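Local coordinates for protein thermosome subunit (Methanococcoides burtonii, PDB 3AQ1) that probably acts as an ATP-dependent group II chaperonin that binds unfolded proteins and assists their folding, and was crystallised as an open-state monomer, at residues Glu375-Leu380 against Leu386-Phe391. Numbering follows the deposited sequence.
Sequences EYASTL and LAVSKF
Ala377 and Ser389 bring the two helices together: the methyl CB of Ala377 lies 3.9 Å from Ser389 CA and rests equally against Ser389 CB. The CA atoms of Ala377 and Ser389, 5.2 Å apart, are the nearest pair between the segments, a spacing that two small side chains permit. Ser389 CB and CA carry the nearest approach, and OG, anti to the backbone N (chi1 -172°), lies just beyond them.

Next to this pair, the two methyls of Val388 divide the remaining apolar contact. CG1 approaches the Tyr376 ring at its edge, close to the ring plane, 4.4 Å from Tyr376 CD2, and also borders Ala377. CG2 instead faces Leu380, whose CD1 lies 4.3 Å from Val388 CG2. These distances describe loose van der Waals packing, and the summed buried surface is a modest 149 Å².

Thr379 is the first residue to leave helical phi/psi; Leu380, just after it, points toward the second segment and meets Val388. Thr379 OG1 gives Tyr376 O a 3.0 Å hydrogen bond, approaching in the plane of the carbonyl, on one of its lone pairs, at 132° at the oxygen. Thr379 N adds a weak bond, so Tyr376 O is gripped twice at the helix end. Leu380 N in turn bonds to Ala377 O.

Two consecutive helices, 364-378 and 383-394, pack here across a short connection. Tyr376 also touches Lys84, and Phe391 packs on Ala81 and Cys85, all of helix 71-92; Phe391 meets Leu57 of helix 45-65. With those two helices the pair belongs to the mostly helical equatorial domain of the group II chaperonin fold.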
loop_
_atom_site.group_PDB
_atom_site.type_symbol
_atom_site.label_atom_id
_atom_site.label_comp_id
_atom_site.label_asym_id
_atom_site.label_seq_id
_atom_site.Cartn_x
_atom_site.Cartn_y
_atom_site.Cartn_z
ATOM N N GLU A 375 -8.017 -0.170 -34.048
ATOM C CA GLU A 375 -7.673 -1.255 -34.952
ATOM C C GLU A 375 -8.673 -2.390 -34.753
ATOM O O GLU A 375 -9.193 -2.952 -35.722
ATOM C CB GLU A 375 -6.237 -1.732 -34.712
ATOM C CG GLU A 375 -5.238 -1.232 -35.749
ATOM C CD GLU A 375 -3.868 -0.914 -35.158
ATOM O OE1 GLU A 375 -3.709 -0.995 -33.922
ATOM O OE2 GLU A 375 -2.947 -0.572 -35.930
ATOM N N TYR A 376 -8.952 -2.708 -33.493
ATOM C CA TYR A 376 -9.946 -3.718 -33.151
ATOM C C TYR A 376 -11.302 -3.337 -33.741
ATOM O O TYR A 376 -11.962 -4.158 -34.378
ATOM C CB TYR A 376 -10.050 -3.867 -31.630
ATOM C CG TYR A 376 -10.869 -5.048 -31.161
ATOM C CD1 TYR A 376 -10.411 -6.348 -31.335
ATOM C CD2 TYR A 376 -12.092 -4.868 -30.525
ATOM C CE1 TYR A 376 -11.157 -7.441 -30.901
ATOM C CE2 TYR A 376 -12.847 -5.955 -30.084
ATOM C CZ TYR A 376 -12.371 -7.241 -30.277
ATOM O OH TYR A 376 -13.102 -8.329 -29.846
ATOM N N ALA A 377 -11.703 -2.084 -33.532
ATOM C CA ALA A 377 -12.969 -1.574 -34.051
ATOM C C ALA A 377 -13.199 -2.006 -35.493
ATOM O O ALA A 377 -14.270 -2.501 -35.835
ATOM C CB ALA A 377 -13.022 -0.055 -33.943
ATOM N N SER A 378 -12.188 -1.818 -36.333
ATOM C CA SER A 378 -12.280 -2.182 -37.743
ATOM C C SER A 378 -12.611 -3.660 -37.968
ATOM O O SER A 378 -13.402 -3.996 -38.849
ATOM C CB SER A 378 -10.988 -1.815 -38.470
ATOM O OG SER A 378 -10.860 -0.410 -38.568
ATOM N N THR A 379 -12.012 -4.540 -37.172
ATOM C CA THR A 379 -12.221 -5.978 -37.335
ATOM C C THR A 379 -13.550 -6.434 -36.743
ATOM O O THR A 379 -13.815 -7.632 -36.636
ATOM C CB THR A 379 -11.081 -6.799 -36.701
ATOM O OG1 THR A 379 -11.322 -6.954 -35.295
ATOM C CG2 THR A 379 -9.735 -6.115 -36.930
ATOM N N LEU A 380 -14.379 -5.474 -36.346
ATOM C CA LEU A 380 -15.731 -5.774 -35.894
ATOM C C LEU A 380 -16.750 -5.298 -36.925
ATOM O O LEU A 380 -16.400 -4.604 -37.882
ATOM C CB LEU A 380 -16.008 -5.136 -34.533
ATOM C CG LEU A 380 -15.468 -5.917 -33.340
ATOM C CD1 LEU A 380 -15.759 -5.177 -32.047
ATOM C CD2 LEU A 380 -16.071 -7.312 -33.312
ATOM N N LEU A 386 -19.385 0.878 -34.192
ATOM C CA LEU A 386 -19.457 2.308 -33.912
ATOM C C LEU A 386 -19.218 2.574 -32.427
ATOM O O LEU A 386 -18.482 3.487 -32.062
ATOM C CB LEU A 386 -20.808 2.875 -34.357
ATOM C CG LEU A 386 -20.794 3.483 -35.764
ATOM C CD1 LEU A 386 -22.186 3.507 -36.405
ATOM C CD2 LEU A 386 -20.152 4.879 -35.743
ATOM N N ALA A 387 -19.831 1.747 -31.585
ATOM C CA ALA A 387 -19.761 1.891 -30.136
ATOM C C ALA A 387 -18.347 1.710 -29.598
ATOM O O ALA A 387 -17.863 2.534 -28.815
ATOM C CB ALA A 387 -20.708 0.911 -29.467
ATOM N N VAL A 388 -17.700 0.622 -30.005
ATOM C CA VAL A 388 -16.332 0.350 -29.586
ATOM C C VAL A 388 -15.369 1.392 -30.151
ATOM O O VAL A 388 -14.428 1.824 -29.487
ATOM C CB VAL A 388 -15.899 -1.056 -30.003
ATOM C CG1 VAL A 388 -14.407 -1.209 -29.855
ATOM C CG2 VAL A 388 -16.627 -2.074 -29.156
ATOM N N SER A 389 -15.627 1.801 -31.382
ATOM C CA SER A 389 -14.849 2.849 -32.010
ATOM C C SER A 389 -14.932 4.129 -31.174
ATOM O O SER A 389 -13.927 4.805 -30.952
ATOM C CB SER A 389 -15.355 3.089 -33.437
ATOM O OG SER A 389 -14.508 3.980 -34.134
ATOM N N LYS A 390 -16.131 4.454 -30.704
ATOM C CA LYS A 390 -16.326 5.665 -29.917
ATOM C C LYS A 390 -15.661 5.543 -28.551
ATOM O O LYS A 390 -15.200 6.537 -27.992
ATOM C CB LYS A 390 -17.812 6.000 -29.779
ATOM C CG LYS A 390 -18.421 6.659 -31.022
ATOM C CD LYS A 390 -17.897 8.083 -31.212
ATOM C CE LYS A 390 -18.529 8.778 -32.418
ATOM N NZ LYS A 390 -18.196 10.238 -32.447
ATOM N N PHE A 391 -15.598 4.326 -28.018
ATOM C CA PHE A 391 -14.898 4.098 -26.761
ATOM C C PHE A 391 -13.435 4.457 -26.981
ATOM O O PHE A 391 -12.888 5.334 -26.306
ATOM C CB PHE A 391 -15.041 2.642 -26.308
ATOM C CG PHE A 391 -14.658 2.395 -24.863
ATOM C CD1 PHE A 391 -13.343 2.261 -24.491
ATOM C CD2 PHE A 391 -15.623 2.252 -23.891
ATOM C CE1 PHE A 391 -12.996 2.011 -23.167
ATOM C CE2 PHE A 391 -15.275 2.004 -22.567
ATOM C CZ PHE A 391 -13.964 1.881 -22.210
#